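Local coordinates for protein glucosamine kinase (Streptacidiphilus jiangxiensis, PDB 6HWJ) that catalyses the magnesium- and ATP-dependent phosphorylation of D-glucosamine to D-glucosamine 6-phosphate and, to a lesser extent, acts on glucose, at residues Ala15-Ser20 and Val27-Pro32; Gly48-Ala53 and Trp58-Val63; Glu81-Ala86 and Ala130-Ala135; Pro147-Ile152 and Leu169-Glu174. One frame throughout, in Å; residues are numbered along the deposited sequence.

How the interactions relate
Along the chain the four contacts come in series, each closing before the next opens. Interaction 1 lies in the loop before strand 34-42, its centre about 10 Å from that of interaction 2, and Pro30 O receives a probable hydrogen bond from Ala53 N at 2.9 Å. Interaction 2 reaches interaction 3, about 16 Å away between centres, through Pro61 CB against Trp134 CZ2 (3.7 Å). Interactions 3 and 4, centres about 14 Å apart, share the six-stranded antiparallel sheet carrying Lys133, inferred to bind ATP, and touch through Leu83 and Leu170. Val49 of interaction 2 meets Leu172 of interaction 4, and Leu170 touches strand 34-42, so the two sheets pack against each other.

Interaction 1. Residues Ala15-Ser20 and Val27-Pro32; sequences ALVLPS and VAVPGP
Val17, at the end of a short 3-10 turn, is the first residue of 15-20 to touch 27-32, and it does so with one methyl. Its CG2 is 4.1 Å from Val29 CG2 and equally far from Val29 CG1, so this single branch faces both methyls of the partner. The torsion explains the choice: with chi1 at -55°, CG2 is wedged between the backbone N and the carbonyl carbon, while CG1 is anti to the carbonyl carbon. Leu18 follows as the chain leaves the turn, which is closed by Leu18 N donating to Ala15 O at 3.0 Å. The branch carbon CG and both methyls of Leu18 gather round Val29 CG2: CD1 lies 3.8 Å from it, with CG and CD2 only slightly farther, the two side chains passing in opposite directions. Both segments belong to the irregular connection between helix 5-11 and strand 34-42, and the contact folds this connection back on itself without any hydrogen bond between the segments. Val29 alone carries the contact for 27-32. Trp58 of strand 57-65 touches both Val17 and Leu18, and Val60 also touches Val17, which places the small apolar cluster against the N-terminal antiparallel sheet. Val29 in turn packs on Arg23 and Ser52.

Interaction 2. Residues Gly48-Ala53 and Trp58-Val63; sequences GVVRSA and WTVPLV
Gly48 and Val60 form a hydrogen-bonded pair in the antiparallel beta hairpin of strands 45-51 and 57-65. Gly48 N donates a nearly straight hydrogen bond to Val60 O at 2.8 Å, and Gly48 O accepts from Val60 N at the same 2.8 Å length, so both polar groups of each residue are used within the pair. Val49 and Thr59 make the following non-hydrogen-bonded pair. In the next hydrogen-bonded pair, Val50 N donates to Trp58 O (2.9 Å), lying in the carbonyl plane. The return bond from Trp58 N to Val50 O is 2.7 Å long but bent, with 132° at the hydrogen. Outward-facing backbone groups of Val49 turn to Asp36 and Ala37, carrying the sheet on to strand 34-42. On the face holding Val50 and Val60, their CG2 methyls meet at 3.8 Å, and Leu62 CD1 lies 3.9 Å from the CA of Gly48, which has no side chain to obstruct it. The polar edge of the Trp58 indole is also satisfied: CG stands anti to the carbonyl carbon and beside the backbone N, from where the NE1 edge reaches across to Ser52 on the other segment. Asp54 OD1 and Ala56 O are further hydrogen-bond partners of Ser52 OG, and Arg137 makes a cation-pi contact with the indole. Trp58 NE1 donates to Ser52 OG at 3.0 Å and 166°, the oxygen lying only 8° out of the ring plane.

Interaction 3. Residues Glu81-Ala86 and Ala130-Ala135; sequences EHLVAA and AVVKWA
Leu83 and Val84, consecutive on helix 79-88, project their methyls onto Val132, so that two bumps of the helix meet one branched residue of strand 130-134. The pairing is methyl by methyl: Leu83 CD2 lies 3.8 Å from Val132 CG1, and Val84 CG2 lies 3.7 Å from Val132 CG2. The torsion of Val132 decides which branch goes where: at chi1 174°, CG1 is anti to the backbone N and meets Leu83, while CG2, anti to the carbonyl carbon, meets Val84. The hollow that receives Leu83 CD2 has a second wall in the indole of Trp134, whose CH2 is 3.9 Å away and CZ3 4.1 Å. The approach to this ring is oblique, with the leucine and the tryptophan coming from opposite directions. Val132 CG1 lies over one face of the indole, 3.9 Å from its plane and shifted toward the rim. Leu83 CD2, Val132 CG1 and the six-membered part of the indole therefore pack together as an apolar group, without a hydrogen bond between the segments. The axes of helix 81-86 and strand 130-134 come no closer than 9.6 Å and make an angle of 106°, a steeply crossed helix-on-sheet arrangement. The side chain of Lys133, inferred to bind ATP, leaves the strand on the face turned away from the helix. On the helix side of the six-stranded sheet, Leu83 also touches Ala182 of strand 179-186 and Leu170 of strand 166-172, while Val84 rests against Trp167 of the latter.

Interaction 4. Residues Pro147-Ile152 and Leu169-Glu174; sequences PAAQRI and LLTLAE
This is an apolar helix-on-sheet contact in which Ala149 and Ile152, one turn apart on helix 148-157, lie over Leu169 and Thr171 of strand 166-172. No hydrogen bond joins the two segments. The shortest approach is between Leu169 CD1 and Ala149 O, 3.4 Å, a methyl laid against a backbone carbonyl rather than a polar interaction. The same CD1 is 4.1 Å from Ala149 CA, so the leucine branch reaches the helix backbone itself. Leu169 has chi1 at -61°, which sets CG anti to the carbonyl carbon and sends the branch across to the helix. Two residues on along the strand, Thr171 turns its methyl to the helix: CG2 meets Ala149 CB at 3.7 Å. Its hydroxyl lies between the backbone N and the carbonyl carbon (chi1 60°), and OG1 has a weak hydrogen bond with Val99 O of neighbouring strand 98-102. Alternate residues of the strand thus face the helix, as beta geometry requires, while Leu170 points away from it to the other side of the six-stranded antiparallel sheet, where it touches Leu39. The segment axes cross at -133° and approach to 9.4 Å. Ala149 also rests on Leu180 of strand 179-186. Ile152 CG2 is a looser neighbour, 4.4 Å from the same Leu169 CD1, and the isoleucine side chain is about 8 Å from that of the magnesium ligand Asp319.

Interaction 1. Residues Ala15-Ser20 and Val27-Pro32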
loop_
_atom_site.group_PDB
_atom_site.type_symbol
_atom_site.label_atom_id
_atom_site.label_comp_id
_atom_site.label_asym_id
_atom_site.label_seq_id
_atom_site.Cartn_x
_atom_site.Cartn_y
_atom_site.Cartn_z
ATOM N N ALA A 15 3.096 28.230 7.885
ATOM C CA ALA A 15 3.940 27.285 7.150
ATOM C C ALA A 15 4.559 26.224 8.049
ATOM O O ALA A 15 5.172 25.277 7.538
ATOM C CB ALA A 15 5.061 28.051 6.422
ATOM N N LEU A 16 4.415 26.363 9.373
ATOM C CA LEU A 16 4.894 25.354 10.303
ATOM C C LEU A 16 4.461 23.951 9.893
ATOM O O LEU A 16 5.227 22.995 10.038
ATOM C CB LEU A 16 4.373 25.680 11.700
ATOM C CG LEU A 16 4.768 24.761 12.859
ATOM C CD1 LEU A 16 6.247 24.921 13.188
ATOM C CD2 LEU A 16 3.908 25.073 14.068
ATOM N N VAL A 17 3.233 23.801 9.377
ATOM C CA VAL A 17 2.711 22.459 9.126
ATOM C C VAL A 17 3.280 21.811 7.868
ATOM O O VAL A 17 2.994 20.630 7.614
ATOM C CB VAL A 17 1.167 22.452 9.010
ATOM C CG1 VAL A 17 0.507 23.085 10.241
ATOM C CG2 VAL A 17 0.729 23.170 7.752
ATOM N N LEU A 18 4.112 22.537 7.070
ATOM C CA LEU A 18 4.543 22.012 5.765
ATOM C C LEU A 18 5.927 21.373 5.841
ATOM O O LEU A 18 6.888 22.025 6.304
ATOM C CB LEU A 18 4.561 23.139 4.733
ATOM C CG LEU A 18 3.203 23.743 4.382
ATOM C CD1 LEU A 18 3.367 24.923 3.427
ATOM C CD2 LEU A 18 2.281 22.709 3.775
ATOM N N PRO A 19 6.094 20.132 5.368
ATOM C CA PRO A 19 7.443 19.541 5.359
ATOM C C PRO A 19 8.450 20.337 4.545
ATOM O O PRO A 19 9.598 20.516 4.985
ATOM C CB PRO A 19 7.212 18.147 4.752
ATOM C CG PRO A 19 5.782 17.868 4.967
ATOM C CD PRO A 19 5.084 19.187 4.868
ATOM N N SER A 20 8.059 20.816 3.370
ATOM C CA SER A 20 8.955 21.562 2.498
ATOM C C SER A 20 9.005 23.053 2.834
ATOM O O SER A 20 9.583 23.830 2.067
ATOM C CB SER A 20 8.547 21.376 1.034
ATOM O OG SER A 20 7.228 21.849 0.799
ATOM N N VAL A 27 -0.437 31.564 -1.872
ATOM C CA VAL A 27 -1.191 30.348 -1.571
ATOM C C VAL A 27 -0.743 29.771 -0.233
ATOM O O VAL A 27 -0.631 28.548 -0.072
ATOM C CB VAL A 27 -1.034 29.304 -2.697
ATOM C CG1 VAL A 27 -1.754 29.767 -3.955
ATOM C CG2 VAL A 27 0.444 29.040 -2.978
ATOM N N ALA A 28 -0.495 30.645 0.738
ATOM C CA ALA A 28 0.030 30.203 2.021
ATOM C C ALA A 28 -1.037 29.454 2.812
ATOM O O ALA A 28 -2.244 29.650 2.626
ATOM C CB ALA A 28 0.534 31.396 2.837
ATOM N N VAL A 29 -0.579 28.582 3.703
ATOM C CA VAL A 29 -1.484 27.927 4.647
ATOM C C VAL A 29 -2.205 28.996 5.456
ATOM O O VAL A 29 -1.543 29.883 6.040
ATOM C CB VAL A 29 -0.696 26.977 5.573
ATOM C CG1 VAL A 29 -1.618 26.393 6.638
ATOM C CG2 VAL A 29 -0.031 25.877 4.761
ATOM N N PRO A 30 -3.539 28.975 5.533
ATOM C CA PRO A 30 -4.242 30.048 6.238
ATOM C C PRO A 30 -4.122 29.885 7.743
ATOM O O PRO A 30 -4.253 28.785 8.293
ATOM C CB PRO A 30 -5.695 29.897 5.766
ATOM C CG PRO A 30 -5.828 28.446 5.444
ATOM C CD PRO A 30 -4.462 27.966 4.977
ATOM N N GLY A 31 -3.850 31.001 8.406
ATOM C CA GLY A 31 -3.708 31.027 9.840
ATOM C C GLY A 31 -4.879 31.723 10.494
ATOM O O GLY A 31 -5.786 32.230 9.820
ATOM N N PRO A 32 -4.877 31.777 11.829
ATOM C CA PRO A 32 -3.804 31.221 12.663
ATOM C C PRO A 32 -3.952 29.722 12.843
ATOM O O PRO A 32 -5.045 29.193 12.625
ATOM C CB PRO A 32 -3.984 31.954 13.992
ATOM C CG PRO A 32 -5.471 32.168 14.077
ATOM C CD PRO A 32 -5.956 32.371 12.645
#

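Interaction 2. Residues Gly48-Ala53 and Trp58-Val63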
loop_
_atom_site.group_PDB
_atom_site.type_symbol
_atom_site.label_atom_id
_atom_site.label_comp_id
_atom_site.label_asym_id
_atom_site.label_seq_id
_atom_site.Cartn_x
_atom_site.Cartn_y
_atom_site.Cartn_z
ATOM N N GLY A 48 2.771 17.237 17.212
ATOM C CA GLY A 48 1.571 18.032 17.280
ATOM C C GLY A 48 0.582 17.566 16.226
ATOM O O GLY A 48 0.979 17.149 15.137
ATOM N N VAL A 49 -0.693 17.609 16.579
ATOM C CA VAL A 49 -1.799 17.536 15.637
ATOM C C VAL A 49 -2.344 18.950 15.527
ATOM O O VAL A 49 -2.893 19.490 16.494
ATOM C CB VAL A 49 -2.873 16.547 16.101
ATOM C CG1 VAL A 49 -4.059 16.588 15.159
ATOM C CG2 VAL A 49 -2.284 15.136 16.191
ATOM N N VAL A 50 -2.135 19.575 14.373
ATOM C CA VAL A 50 -2.356 21.001 14.196
ATOM C C VAL A 50 -3.439 21.195 13.150
ATOM O O VAL A 50 -3.494 20.478 12.144
ATOM C CB VAL A 50 -1.063 21.736 13.802
ATOM C CG1 VAL A 50 -1.290 23.226 13.659
ATOM C CG2 VAL A 50 0.024 21.451 14.843
ATOM N N ARG A 51 -4.302 22.161 13.405
ATOM C CA ARG A 51 -5.354 22.558 12.473
ATOM C C ARG A 51 -5.020 23.925 11.902
ATOM O O ARG A 51 -4.770 24.877 12.656
ATOM C CB ARG A 51 -6.701 22.567 13.191
ATOM C CG ARG A 51 -7.907 22.594 12.306
ATOM C CD ARG A 51 -9.184 22.620 13.153
ATOM N NE ARG A 51 -9.292 21.443 14.017
ATOM C CZ ARG A 51 -10.123 20.419 13.805
ATOM N NH1 ARG A 51 -10.938 20.410 12.755
ATOM N NH2 ARG A 51 -10.141 19.404 14.656
ATOM N N SER A 52 -4.993 24.023 10.576
ATOM C CA SER A 52 -4.931 25.328 9.950
ATOM C C SER A 52 -6.343 25.950 9.907
ATOM O O SER A 52 -7.354 25.294 10.180
ATOM C CB SER A 52 -4.319 25.215 8.552
ATOM O OG SER A 52 -4.779 24.069 7.863
ATOM N N ALA A 53 -6.399 27.238 9.589
ATOM C CA ALA A 53 -7.652 27.984 9.682
ATOM C C ALA A 53 -8.707 27.496 8.703
ATOM O O ALA A 53 -9.882 27.862 8.842
ATOM C CB ALA A 53 -7.391 29.486 9.461
ATOM N N TRP A 58 -3.116 18.350 10.452
ATOM C CA TRP A 58 -1.754 18.009 10.090
ATOM C C TRP A 58 -1.033 17.332 11.249
ATOM O O TRP A 58 -1.206 17.719 12.404
ATOM C CB TRP A 58 -0.948 19.276 9.709
ATOM C CG TRP A 58 -1.619 20.167 8.706
ATOM C CD1 TRP A 58 -2.623 21.077 8.946
ATOM C CD2 TRP A 58 -1.321 20.253 7.315
ATOM N NE1 TRP A 58 -2.955 21.721 7.782
ATOM C CE2 TRP A 58 -2.178 21.227 6.764
ATOM C CE3 TRP A 58 -0.422 19.587 6.473
ATOM C CZ2 TRP A 58 -2.168 21.552 5.404
ATOM C CZ3 TRP A 58 -0.404 19.927 5.123
ATOM C CH2 TRP A 58 -1.269 20.891 4.606
ATOM N N THR A 59 -0.203 16.350 10.932
ATOM C CA THR A 59 0.778 15.819 11.876
ATOM C C THR A 59 2.038 16.648 11.725
ATOM O O THR A 59 2.575 16.753 10.620
ATOM C CB THR A 59 1.100 14.351 11.616
ATOM O OG1 THR A 59 -0.099 13.582 11.682
ATOM C CG2 THR A 59 2.118 13.810 12.645
ATOM N N VAL A 60 2.516 17.217 12.827
ATOM C CA VAL A 60 3.692 18.074 12.748
ATOM C C VAL A 60 4.713 17.644 13.789
ATOM O O VAL A 60 4.436 17.767 14.993
ATOM C CB VAL A 60 3.322 19.554 12.948
ATOM C CG1 VAL A 60 4.543 20.408 12.637
ATOM C CG2 VAL A 60 2.138 19.948 12.059
ATOM N N PRO A 61 5.892 17.150 13.387
ATOM C CA PRO A 61 6.973 16.992 14.358
ATOM C C PRO A 61 7.515 18.358 14.717
ATOM O O PRO A 61 7.864 19.150 13.839
ATOM C CB PRO A 61 8.011 16.133 13.611
ATOM C CG PRO A 61 7.823 16.524 12.175
ATOM C CD PRO A 61 6.333 16.829 12.013
ATOM N N LEU A 62 7.570 18.644 16.012
ATOM C CA LEU A 62 7.879 19.975 16.487
ATOM C C LEU A 62 9.140 19.978 17.337
ATOM O O LEU A 62 9.435 19.025 18.073
ATOM C CB LEU A 62 6.718 20.550 17.313
ATOM C CG LEU A 62 5.444 20.815 16.520
ATOM C CD1 LEU A 62 4.271 20.895 17.493
ATOM C CD2 LEU A 62 5.549 22.093 15.700
ATOM N N VAL A 63 9.859 21.086 17.252
ATOM C CA VAL A 63 11.036 21.313 18.092
ATOM C C VAL A 63 11.040 22.770 18.522
ATOM O O VAL A 63 10.847 23.682 17.703
ATOM C CB VAL A 63 12.337 20.940 17.358
ATOM C CG1 VAL A 63 12.581 21.893 16.206
ATOM C CG2 VAL A 63 13.517 20.934 18.334
#

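Interaction 3. Residues Glu81-Ala86 and Ala130-Ala135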
loop_
_atom_site.group_PDB
_atom_site.type_symbol
_atom_site.label_atom_id
_atom_site.label_comp_id
_atom_site.label_asym_id
_atom_site.label_seq_id
_atom_site.Cartn_x
_atom_site.Cartn_y
_atom_site.Cartn_z
ATOM N N GLU A 81 14.451 10.678 16.431
ATOM C CA GLU A 81 15.194 10.002 17.482
ATOM C C GLU A 81 14.408 9.950 18.774
ATOM O O GLU A 81 14.371 8.907 19.440
ATOM C CB GLU A 81 16.527 10.751 17.671
ATOM C CG GLU A 81 17.465 10.208 18.642
ATOM C CD GLU A 81 18.762 11.027 18.643
ATOM O OE1 GLU A 81 19.155 11.503 19.727
ATOM O OE2 GLU A 81 19.341 11.209 17.543
ATOM N N HIS A 82 13.780 11.070 19.161
ATOM C CA HIS A 82 13.036 11.094 20.415
ATOM C C HIS A 82 11.741 10.289 20.326
ATOM O O HIS A 82 11.282 9.736 21.333
ATOM C CB HIS A 82 12.742 12.534 20.824
ATOM C CG HIS A 82 13.915 13.216 21.460
ATOM N ND1 HIS A 82 15.068 13.517 20.760
ATOM C CD2 HIS A 82 14.148 13.588 22.744
ATOM C CE1 HIS A 82 15.949 14.069 21.578
ATOM N NE2 HIS A 82 15.418 14.116 22.789
ATOM N N LEU A 83 11.136 10.209 19.148
ATOM C CA LEU A 83 9.988 9.318 18.999
ATOM C C LEU A 83 10.413 7.864 19.199
ATOM O O LEU A 83 9.739 7.101 19.901
ATOM C CB LEU A 83 9.345 9.508 17.632
ATOM C CG LEU A 83 8.175 8.538 17.349
ATOM C CD1 LEU A 83 6.985 8.876 18.216
ATOM C CD2 LEU A 83 7.786 8.571 15.887
ATOM N N VAL A 84 11.531 7.473 18.603
ATOM C CA VAL A 84 12.022 6.110 18.774
ATOM C C VAL A 84 12.335 5.837 20.242
ATOM O O VAL A 84 12.008 4.772 20.768
ATOM C CB VAL A 84 13.242 5.875 17.882
ATOM C CG1 VAL A 84 13.848 4.511 18.159
ATOM C CG2 VAL A 84 12.823 5.998 16.410
ATOM N N ALA A 85 12.920 6.813 20.940
ATOM C CA ALA A 85 13.234 6.615 22.353
ATOM C C ALA A 85 11.966 6.434 23.174
ATOM O O ALA A 85 11.924 5.595 24.080
ATOM C CB ALA A 85 14.067 7.796 22.880
ATOM N N ALA A 86 10.910 7.196 22.860
ATOM C CA ALA A 86 9.654 7.033 23.577
ATOM C C ALA A 86 9.053 5.649 23.355
ATOM O O ALA A 86 8.306 5.157 24.205
ATOM C CB ALA A 86 8.642 8.099 23.152
ATOM N N ALA A 130 16.497 2.020 11.426
ATOM C CA ALA A 130 15.051 2.157 11.504
ATOM C C ALA A 130 14.621 3.336 10.645
ATOM O O ALA A 130 15.413 4.234 10.346
ATOM C CB ALA A 130 14.565 2.354 12.946
ATOM N N VAL A 131 13.347 3.322 10.252
ATOM C CA VAL A 131 12.766 4.370 9.417
ATOM C C VAL A 131 11.529 4.901 10.130
ATOM O O VAL A 131 10.592 4.139 10.414
ATOM C CB VAL A 131 12.379 3.864 8.023
ATOM C CG1 VAL A 131 11.857 5.021 7.178
ATOM C CG2 VAL A 131 13.563 3.181 7.367
ATOM N N VAL A 132 11.528 6.188 10.419
ATOM C CA VAL A 132 10.388 6.886 10.978
ATOM C C VAL A 132 9.683 7.582 9.821
ATOM O O VAL A 132 10.299 8.365 9.082
ATOM C CB VAL A 132 10.809 7.913 12.035
ATOM C CG1 VAL A 132 9.580 8.731 12.493
ATOM C CG2 VAL A 132 11.502 7.243 13.201
ATOM N N LYS A 133 8.402 7.306 9.670
ATOM C CA LYS A 133 7.580 7.895 8.613
ATOM C C LYS A 133 6.502 8.710 9.304
ATOM O O LYS A 133 5.637 8.131 9.975
ATOM C CB LYS A 133 6.971 6.817 7.729
ATOM C CG LYS A 133 6.107 7.363 6.598
ATOM C CD LYS A 133 5.606 6.224 5.711
ATOM C CE LYS A 133 4.806 6.749 4.523
ATOM N NZ LYS A 133 4.194 5.640 3.732
ATOM N N TRP A 134 6.571 10.035 9.150
ATOM C CA TRP A 134 5.551 10.926 9.662
ATOM C C TRP A 134 4.385 11.005 8.685
ATOM O O TRP A 134 4.581 11.264 7.494
ATOM C CB TRP A 134 6.095 12.345 9.854
ATOM C CG TRP A 134 7.262 12.464 10.772
ATOM C CD1 TRP A 134 8.566 12.671 10.410
ATOM C CD2 TRP A 134 7.241 12.383 12.191
ATOM N NE1 TRP A 134 9.355 12.732 11.534
ATOM C CE2 TRP A 134 8.568 12.556 12.639
ATOM C CE3 TRP A 134 6.231 12.194 13.133
ATOM C CZ2 TRP A 134 8.908 12.531 13.983
ATOM C CZ3 TRP A 134 6.563 12.173 14.470
ATOM C CH2 TRP A 134 7.900 12.343 14.888
ATOM N N ALA A 135 3.178 10.803 9.183
ATOM C CA ALA A 135 2.008 11.255 8.451
ATOM C C ALA A 135 2.136 12.767 8.332
ATOM O O ALA A 135 2.817 13.421 9.139
ATOM C CB ALA A 135 0.725 10.854 9.166
#

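Interaction 4. Residues Pro147-Ile152 and Leu169-Glu174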
loop_
_atom_site.group_PDB
_atom_site.type_symbol
_atom_site.label_atom_id
_atom_site.label_comp_id
_atom_site.label_asym_id
_atom_site.label_seq_id
_atom_site.Cartn_x
_atom_site.Cartn_y
_atom_site.Cartn_z
ATOM N N PRO A 147 -5.246 3.065 6.762
ATOM C CA PRO A 147 -5.292 1.983 7.752
ATOM C C PRO A 147 -3.939 1.363 8.075
ATOM O O PRO A 147 -3.914 0.315 8.737
ATOM C CB PRO A 147 -6.188 0.959 7.059
ATOM C CG PRO A 147 -5.761 1.080 5.608
ATOM C CD PRO A 147 -5.529 2.574 5.402
ATOM N N ALA A 148 -2.839 1.950 7.607
ATOM C CA ALA A 148 -1.541 1.284 7.721
ATOM C C ALA A 148 -1.223 0.873 9.158
ATOM O O ALA A 148 -0.631 -0.180 9.391
ATOM C CB ALA A 148 -0.439 2.186 7.162
ATOM N N ALA A 149 -1.612 1.689 10.142
ATOM C CA ALA A 149 -1.334 1.338 11.531
ATOM C C ALA A 149 -2.110 0.093 11.962
ATOM O O ALA A 149 -1.594 -0.747 12.718
ATOM C CB ALA A 149 -1.691 2.501 12.457
ATOM N N GLN A 150 -3.356 -0.029 11.521
ATOM C CA GLN A 150 -4.148 -1.207 11.873
ATOM C C GLN A 150 -3.635 -2.447 11.149
ATOM O O GLN A 150 -3.648 -3.544 11.706
ATOM C CB GLN A 150 -5.621 -0.974 11.553
ATOM C CG GLN A 150 -6.306 0.015 12.484
ATOM C CD GLN A 150 -5.794 1.434 12.323
ATOM O OE1 GLN A 150 -5.617 1.920 11.205
ATOM N NE2 GLN A 150 -5.544 2.107 13.446
ATOM N N ARG A 151 -3.193 -2.291 9.902
ATOM C CA ARG A 151 -2.648 -3.427 9.164
ATOM C C ARG A 151 -1.350 -3.923 9.790
ATOM O O ARG A 151 -1.193 -5.123 10.050
ATOM C CB ARG A 151 -2.412 -3.039 7.701
ATOM C CG ARG A 151 -3.681 -2.594 6.967
ATOM C CD ARG A 151 -4.664 -3.708 6.729
ATOM N NE ARG A 151 -5.901 -3.184 6.143
ATOM C CZ ARG A 151 -6.863 -2.564 6.830
ATOM N NH1 ARG A 151 -6.766 -2.401 8.131
ATOM N NH2 ARG A 151 -7.925 -2.107 6.209
ATOM N N ILE A 152 -0.404 -3.009 10.043
ATOM C CA ILE A 152 0.891 -3.411 10.576
ATOM C C ILE A 152 0.734 -4.051 11.946
ATOM O O ILE A 152 1.326 -5.098 12.234
ATOM C CB ILE A 152 1.851 -2.200 10.613
ATOM C CG1 ILE A 152 2.195 -1.772 9.180
ATOM C CG2 ILE A 152 3.128 -2.573 11.366
ATOM C CD1 ILE A 152 2.896 -0.429 9.064
ATOM N N LEU A 169 4.251 2.217 16.555
ATOM C CA LEU A 169 3.225 2.991 15.893
ATOM C C LEU A 169 2.730 4.076 16.834
ATOM O O LEU A 169 2.504 3.818 18.022
ATOM C CB LEU A 169 2.049 2.093 15.500
ATOM C CG LEU A 169 2.382 0.967 14.529
ATOM C CD1 LEU A 169 1.240 -0.029 14.475
ATOM C CD2 LEU A 169 2.684 1.557 13.165
ATOM N N LEU A 170 2.552 5.279 16.300
ATOM C CA LEU A 170 1.927 6.380 17.026
ATOM C C LEU A 170 0.603 6.702 16.353
ATOM O O LEU A 170 0.577 7.034 15.160
ATOM C CB LEU A 170 2.816 7.617 17.047
ATOM C CG LEU A 170 2.175 8.873 17.643
ATOM C CD1 LEU A 170 1.793 8.619 19.108
ATOM C CD2 LEU A 170 3.081 10.085 17.527
ATOM N N THR A 171 -0.488 6.592 17.114
ATOM C CA THR A 171 -1.815 6.874 16.590
ATOM C C THR A 171 -2.560 7.829 17.512
ATOM O O THR A 171 -2.241 7.971 18.698
ATOM C CB THR A 171 -2.643 5.586 16.414
ATOM O OG1 THR A 171 -2.779 4.938 17.685
ATOM C CG2 THR A 171 -1.963 4.652 15.423
ATOM N N LEU A 172 -3.555 8.486 16.934
ATOM C CA LEU A 172 -4.448 9.375 17.641
ATOM C C LEU A 172 -5.743 8.613 17.882
ATOM O O LEU A 172 -6.335 8.090 16.937
ATOM C CB LEU A 172 -4.695 10.639 16.820
ATOM C CG LEU A 172 -5.467 11.803 17.456
ATOM C CD1 LEU A 172 -4.635 12.554 18.466
ATOM C CD2 LEU A 172 -5.933 12.734 16.340
ATOM N N ALA A 173 -6.154 8.524 19.138
ATOM C CA ALA A 173 -7.300 7.701 19.521
ATOM C C ALA A 173 -8.576 8.466 19.189
ATOM O O ALA A 173 -9.012 9.325 19.952
ATOM C CB ALA A 173 -7.245 7.345 21.005
ATOM N N GLU A 174 -9.162 8.160 18.044
ATOM C CA GLU A 174 -10.403 8.797 17.617
ATOM C C GLU A 174 -10.952 8.028 16.423
ATOM O O GLU A 174 -10.233 7.275 15.762
ATOM C CB GLU A 174 -10.188 10.269 17.251
ATOM C CG GLU A 174 -9.261 10.460 16.049
ATOM C CD GLU A 174 -9.344 11.856 15.465
ATOM O OE1 GLU A 174 -9.099 12.835 16.216
ATOM O OE2 GLU A 174 -9.688 11.969 14.265
#